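Local structure of bifunctional purine biosynthetic protein ADE5,7 (Cryptococcus neoformans var. grubii serotype A, 7LVO) at residues Ser149-Ala161 / Asp296-Asp308. The protein catalyses the second and fifth steps of de novo purine biosynthesis, this N-terminal half being its ATP-dependent glycinamide ribonucleotide synthetase. Residues are numbered along the deposited sequence; the frame is centred on the assembly and turned at random.
Sequences SKEFMARHNIPTA and DVLEPTIKGMRED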
loop_
_atom_site.group_PDB
_atom_site.type_symbol
_atom_site.label_atom_id
_atom_site.label_comp_id
_atom_site.label_asym_id
_atom_site.label_seq_id
_atom_site.Cartn_x
_atom_site.Cartn_y
_atom_site.Cartn_z
ATOM N N SER A 149 10.470 4.144 -13.155
ATOM C CA SER A 149 9.554 3.013 -13.259
ATOM C C SER A 149 9.009 2.875 -14.672
ATOM O O SER A 149 8.914 1.762 -15.207
ATOM C CB SER A 149 8.407 3.168 -12.260
ATOM O OG SER A 149 7.530 4.204 -12.650
ATOM N N LYS A 150 8.642 3.995 -15.298
ATOM C CA LYS A 150 8.116 3.931 -16.657
ATOM C C LYS A 150 9.189 3.471 -17.638
ATOM O O LYS A 150 8.911 2.672 -18.541
ATOM C CB LYS A 150 7.556 5.292 -17.067
ATOM C CG LYS A 150 6.399 5.769 -16.200
ATOM C CD LYS A 150 5.115 4.983 -16.443
ATOM C CE LYS A 150 4.553 5.236 -17.844
ATOM N NZ LYS A 150 3.180 4.670 -18.014
ATOM N N GLU A 151 10.419 3.970 -17.483
ATOM C CA GLU A 151 11.517 3.488 -18.313
ATOM C C GLU A 151 11.722 1.990 -18.116
ATOM O O GLU A 151 11.927 1.253 -19.085
ATOM C CB GLU A 151 12.801 4.255 -17.987
ATOM C CG GLU A 151 13.989 3.879 -18.864
ATOM C CD GLU A 151 15.314 4.397 -18.324
ATOM O OE1 GLU A 151 15.305 5.170 -17.340
ATOM O OE2 GLU A 151 16.369 4.028 -18.880
ATOM N N PHE A 152 11.681 1.530 -16.863
ATOM C CA PHE A 152 11.814 0.105 -16.584
ATOM C C PHE A 152 10.755 -0.702 -17.323
ATOM O O PHE A 152 11.048 -1.763 -17.879
ATOM C CB PHE A 152 11.724 -0.133 -15.071
ATOM C CG PHE A 152 11.690 -1.586 -14.680
ATOM C CD1 PHE A 152 10.489 -2.266 -14.589
ATOM C CD2 PHE A 152 12.862 -2.270 -14.403
ATOM C CE1 PHE A 152 10.456 -3.603 -14.235
ATOM C CE2 PHE A 152 12.834 -3.608 -14.051
ATOM C CZ PHE A 152 11.636 -4.275 -13.965
ATOM N N MET A 153 9.512 -0.215 -17.339
ATOM C CA MET A 153 8.446 -0.954 -18.002
ATOM C C MET A 153 8.702 -1.051 -19.504
ATOM O O MET A 153 8.555 -2.122 -20.105
ATOM C CB MET A 153 7.096 -0.284 -17.725
ATOM C CG MET A 153 6.686 -0.277 -16.266
ATOM S SD MET A 153 5.212 0.738 -15.979
ATOM C CE MET A 153 5.281 0.962 -14.201
ATOM N N ALA A 154 9.091 0.065 -20.124
ATOM C CA ALA A 154 9.335 0.054 -21.562
ATOM C C ALA A 154 10.527 -0.827 -21.916
ATOM O O ALA A 154 10.484 -1.569 -22.903
ATOM C CB ALA A 154 9.550 1.480 -22.063
ATOM N N ARG A 155 11.595 -0.767 -21.119
ATOM C CA ARG A 155 12.779 -1.565 -21.414
ATOM C C ARG A 155 12.489 -3.058 -21.345
ATOM O O ARG A 155 13.162 -3.849 -22.015
ATOM C CB ARG A 155 13.915 -1.206 -20.448
ATOM C CG ARG A 155 15.124 -2.102 -20.567
ATOM C CD ARG A 155 16.321 -1.562 -19.784
ATOM N NE ARG A 155 16.074 -1.519 -18.348
ATOM C CZ ARG A 155 15.682 -0.439 -17.687
ATOM N NH1 ARG A 155 15.482 0.717 -18.303
ATOM N NH2 ARG A 155 15.480 -0.523 -16.375
ATOM N N HIS A 156 11.513 -3.467 -20.540
ATOM C CA HIS A 156 11.170 -4.875 -20.388
ATOM C C HIS A 156 9.838 -5.234 -21.039
ATOM O O HIS A 156 9.295 -6.306 -20.765
ATOM C CB HIS A 156 11.147 -5.244 -18.904
ATOM C CG HIS A 156 12.475 -5.109 -18.229
ATOM N ND1 HIS A 156 13.517 -5.976 -18.463
ATOM C CD2 HIS A 156 12.929 -4.210 -17.324
ATOM C CE1 HIS A 156 14.560 -5.621 -17.735
ATOM N NE2 HIS A 156 14.229 -4.553 -17.032
ATOM N N ASN A 157 9.298 -4.359 -21.885
ATOM C CA ASN A 157 8.062 -4.632 -22.618
ATOM C C ASN A 157 6.904 -4.928 -21.670
ATOM O O ASN A 157 6.086 -5.815 -21.914
ATOM C CB ASN A 157 8.259 -5.782 -23.608
ATOM C CG ASN A 157 9.031 -5.363 -24.843
ATOM O OD1 ASN A 157 8.881 -4.240 -25.330
ATOM N ND2 ASN A 157 9.860 -6.267 -25.360
ATOM N N ILE A 158 6.833 -4.173 -20.579
ATOM C CA ILE A 158 5.753 -4.298 -19.604
ATOM C C ILE A 158 4.640 -3.337 -20.013
ATOM O O ILE A 158 4.894 -2.126 -20.120
ATOM C CB ILE A 158 6.255 -4.001 -18.185
ATOM C CG1 ILE A 158 7.330 -5.036 -17.793
ATOM C CG2 ILE A 158 5.112 -4.009 -17.208
ATOM C CD1 ILE A 158 8.191 -4.641 -16.609
ATOM N N PRO A 159 3.419 -3.817 -20.246
ATOM C CA PRO A 159 2.377 -2.937 -20.797
ATOM C C PRO A 159 2.025 -1.792 -19.857
ATOM O O PRO A 159 1.669 -1.998 -18.691
ATOM C CB PRO A 159 1.185 -3.883 -21.011
ATOM C CG PRO A 159 1.439 -5.042 -20.104
ATOM C CD PRO A 159 2.938 -5.199 -20.053
ATOM N N THR A 160 2.119 -0.573 -20.383
ATOM C CA THR A 160 1.813 0.629 -19.621
ATOM C C THR A 160 1.439 1.730 -20.606
ATOM O O THR A 160 1.579 1.579 -21.820
ATOM C CB THR A 160 2.994 1.051 -18.739
ATOM O OG1 THR A 160 2.600 2.122 -17.870
ATOM C CG2 THR A 160 4.164 1.509 -19.599
ATOM N N ALA A 161 0.962 2.848 -20.066
ATOM C CA ALA A 161 0.541 3.958 -20.912
ATOM C C ALA A 161 1.745 4.629 -21.568
ATOM O O ALA A 161 2.810 4.775 -20.954
ATOM C CB ALA A 161 -0.241 4.982 -20.091
ATOM N N ASP A 296 2.472 -11.329 -17.836
ATOM C CA ASP A 296 2.908 -10.195 -18.634
ATOM C C ASP A 296 3.487 -9.053 -17.813
ATOM O O ASP A 296 4.116 -8.160 -18.396
ATOM C CB ASP A 296 1.736 -9.660 -19.469
ATOM C CG ASP A 296 1.118 -10.725 -20.356
ATOM O OD1 ASP A 296 1.652 -11.857 -20.386
ATOM O OD2 ASP A 296 0.100 -10.432 -21.014
ATOM N N VAL A 297 3.293 -9.050 -16.492
ATOM C CA VAL A 297 3.755 -7.940 -15.663
ATOM C C VAL A 297 4.576 -8.445 -14.482
ATOM O O VAL A 297 5.763 -8.127 -14.355
ATOM C CB VAL A 297 2.560 -7.097 -15.169
ATOM C CG1 VAL A 297 3.016 -6.033 -14.186
ATOM C CG2 VAL A 297 1.829 -6.470 -16.350
ATOM N N LEU A 298 3.949 -9.223 -13.599
ATOM C CA LEU A 298 4.597 -9.586 -12.339
ATOM C C LEU A 298 5.893 -10.353 -12.577
ATOM O O LEU A 298 6.957 -9.971 -12.085
ATOM C CB LEU A 298 3.631 -10.408 -11.483
ATOM C CG LEU A 298 2.657 -9.608 -10.615
ATOM C CD1 LEU A 298 1.860 -8.622 -11.445
ATOM C CD2 LEU A 298 1.729 -10.557 -9.859
ATOM N N GLU A 299 5.824 -11.449 -13.326
ATOM C CA GLU A 299 7.032 -12.245 -13.550
ATOM C C GLU A 299 8.049 -11.490 -14.394
ATOM O O GLU A 299 9.244 -11.496 -14.043
ATOM C CB GLU A 299 6.656 -13.595 -14.171
ATOM C CG GLU A 299 5.964 -14.529 -13.185
ATOM C CD GLU A 299 5.445 -15.803 -13.822
ATOM O OE1 GLU A 299 5.450 -15.897 -15.067
ATOM O OE2 GLU A 299 5.025 -16.706 -13.071
ATOM N N PRO A 300 7.675 -10.839 -15.497
ATOM C CA PRO A 300 8.655 -9.984 -16.189
ATOM C C PRO A 300 9.223 -8.888 -15.307
ATOM O O PRO A 300 10.380 -8.483 -15.496
ATOM C CB PRO A 300 7.853 -9.405 -17.364
ATOM C CG PRO A 300 6.786 -10.416 -17.617
ATOM C CD PRO A 300 6.422 -10.986 -16.261
ATOM N N THR A 301 8.444 -8.388 -14.345
ATOM C CA THR A 301 8.966 -7.375 -13.436
ATOM C C THR A 301 10.035 -7.964 -12.519
ATOM O O THR A 301 11.125 -7.396 -12.381
ATOM C CB THR A 301 7.830 -6.764 -12.612
ATOM O OG1 THR A 301 6.943 -6.029 -13.469
ATOM C CG2 THR A 301 8.380 -5.832 -11.548
ATOM N N ILE A 302 9.739 -9.102 -11.886
ATOM C CA ILE A 302 10.696 -9.712 -10.968
ATOM C C ILE A 302 11.950 -10.138 -11.713
ATOM O O ILE A 302 13.073 -9.920 -11.241
ATOM C CB ILE A 302 10.047 -10.895 -10.226
ATOM C CG1 ILE A 302 8.885 -10.410 -9.365
ATOM C CG2 ILE A 302 11.082 -11.630 -9.378
ATOM C CD1 ILE A 302 9.256 -9.354 -8.344
ATOM N N LYS A 303 11.784 -10.757 -12.887
ATOM C CA LYS A 303 12.946 -11.135 -13.688
ATOM C C LYS A 303 13.719 -9.903 -14.139
ATOM O O LYS A 303 14.957 -9.887 -14.116
ATOM C CB LYS A 303 12.505 -11.964 -14.900
ATOM C CG LYS A 303 13.659 -12.465 -15.753
ATOM C CD LYS A 303 13.178 -13.016 -17.090
ATOM C CE LYS A 303 12.284 -14.235 -16.915
ATOM N NZ LYS A 303 11.885 -14.817 -18.230
ATOM N N GLY A 304 13.005 -8.859 -14.564
ATOM C CA GLY A 304 13.678 -7.667 -15.038
ATOM C C GLY A 304 14.527 -7.007 -13.971
ATOM O O GLY A 304 15.600 -6.466 -14.265
ATOM N N MET A 305 14.059 -7.038 -12.718
ATOM C CA MET A 305 14.821 -6.422 -11.638
ATOM C C MET A 305 16.137 -7.160 -11.400
ATOM O O MET A 305 17.163 -6.530 -11.123
ATOM C CB MET A 305 13.982 -6.381 -10.361
ATOM C CG MET A 305 12.783 -5.436 -10.436
ATOM S SD MET A 305 13.255 -3.702 -10.649
ATOM C CE MET A 305 13.728 -3.286 -8.963
ATOM N N ARG A 306 16.129 -8.492 -11.505
ATOM C CA ARG A 306 17.385 -9.236 -11.428
ATOM C C ARG A 306 18.313 -8.861 -12.581
ATOM O O ARG A 306 19.493 -8.570 -12.374
ATOM C CB ARG A 306 17.127 -10.744 -11.436
ATOM C CG ARG A 306 16.485 -11.282 -10.182
ATOM C CD ARG A 306 16.761 -12.783 -10.012
ATOM N NE ARG A 306 16.434 -13.543 -11.219
ATOM C CZ ARG A 306 15.213 -13.942 -11.549
ATOM N NH1 ARG A 306 14.163 -13.643 -10.799
ATOM N NH2 ARG A 306 15.043 -14.659 -12.661
ATOM N N GLU A 307 17.786 -8.858 -13.807
ATOM C CA GLU A 307 18.605 -8.510 -14.965
ATOM C C GLU A 307 19.205 -7.118 -14.817
ATOM O O GLU A 307 20.383 -6.904 -15.133
ATOM C CB GLU A 307 17.771 -8.603 -16.241
ATOM C CG GLU A 307 17.319 -10.013 -16.569
ATOM C CD GLU A 307 16.317 -10.059 -17.708
ATOM O OE1 GLU A 307 15.593 -9.057 -17.909
ATOM O OE2 GLU A 307 16.256 -11.102 -18.398
ATOM N N ASP A 308 18.415 -6.159 -14.325
ATOM C CA ASP A 308 18.922 -4.810 -14.120
ATOM C C ASP A 308 19.880 -4.718 -12.943
ATOM O O ASP A 308 20.480 -3.657 -12.742
ATOM C CB ASP A 308 17.762 -3.833 -13.923
ATOM C CG ASP A 308 16.978 -3.589 -15.201
ATOM O OD1 ASP A 308 17.378 -4.124 -16.256
ATOM O OD2 ASP A 308 15.957 -2.873 -15.152
HETATM O O HOH W 1 5.287 -8.204 -20.643
#
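Asp308 OD2 is gripped by two donors that approach from opposite faces of the carboxylate: Arg155 NH2 at 2.7 Å, nearly straight at 176° and part of a salt bridge, and His156 NE2 at 3.1 Å. Each donor group points its edge at the oxygen, which lies in the guanidinium plane and in the imidazole plane alike. Arg155 also meets Glu151 through NH1, forming a salt-bridge network of Glu151, Arg155 and Asp308 that probably keeps Asp308 ionised. The His156 ring, with CG anti to its carbonyl carbon (chi1 -63°), lays one face over Gly304, whose CA sits 3.7 Å from the ring centroid in a CH-pi contact. Its CD2 lies over a face of Phe152. That phenyl ring wedges edge-on against the helix backbone: Phe152 CZ lies 3.5 Å from Thr301 O, and Met305 SD, oblique to the ring, is 3.4 Å from Phe152 CE2, a Met-aromatic contact. After the Schellman turn at Asn157 the chain runs past the N-terminal end of 296-308: Ile158 CD1 reaches Thr301 OG1, and Pro159 CG packs on Val297 CG2 (4.0 Å). A water joins Asn157 O to Asp296 O. Helices 149-155 and 296-307, parts of helices 146-155 and 287-307 in the ATP-grasp region, thus cross at 102°; Ile158 also touches Tyr332 of strand 326-333, while Val297 reaches that strand and strand 315-323.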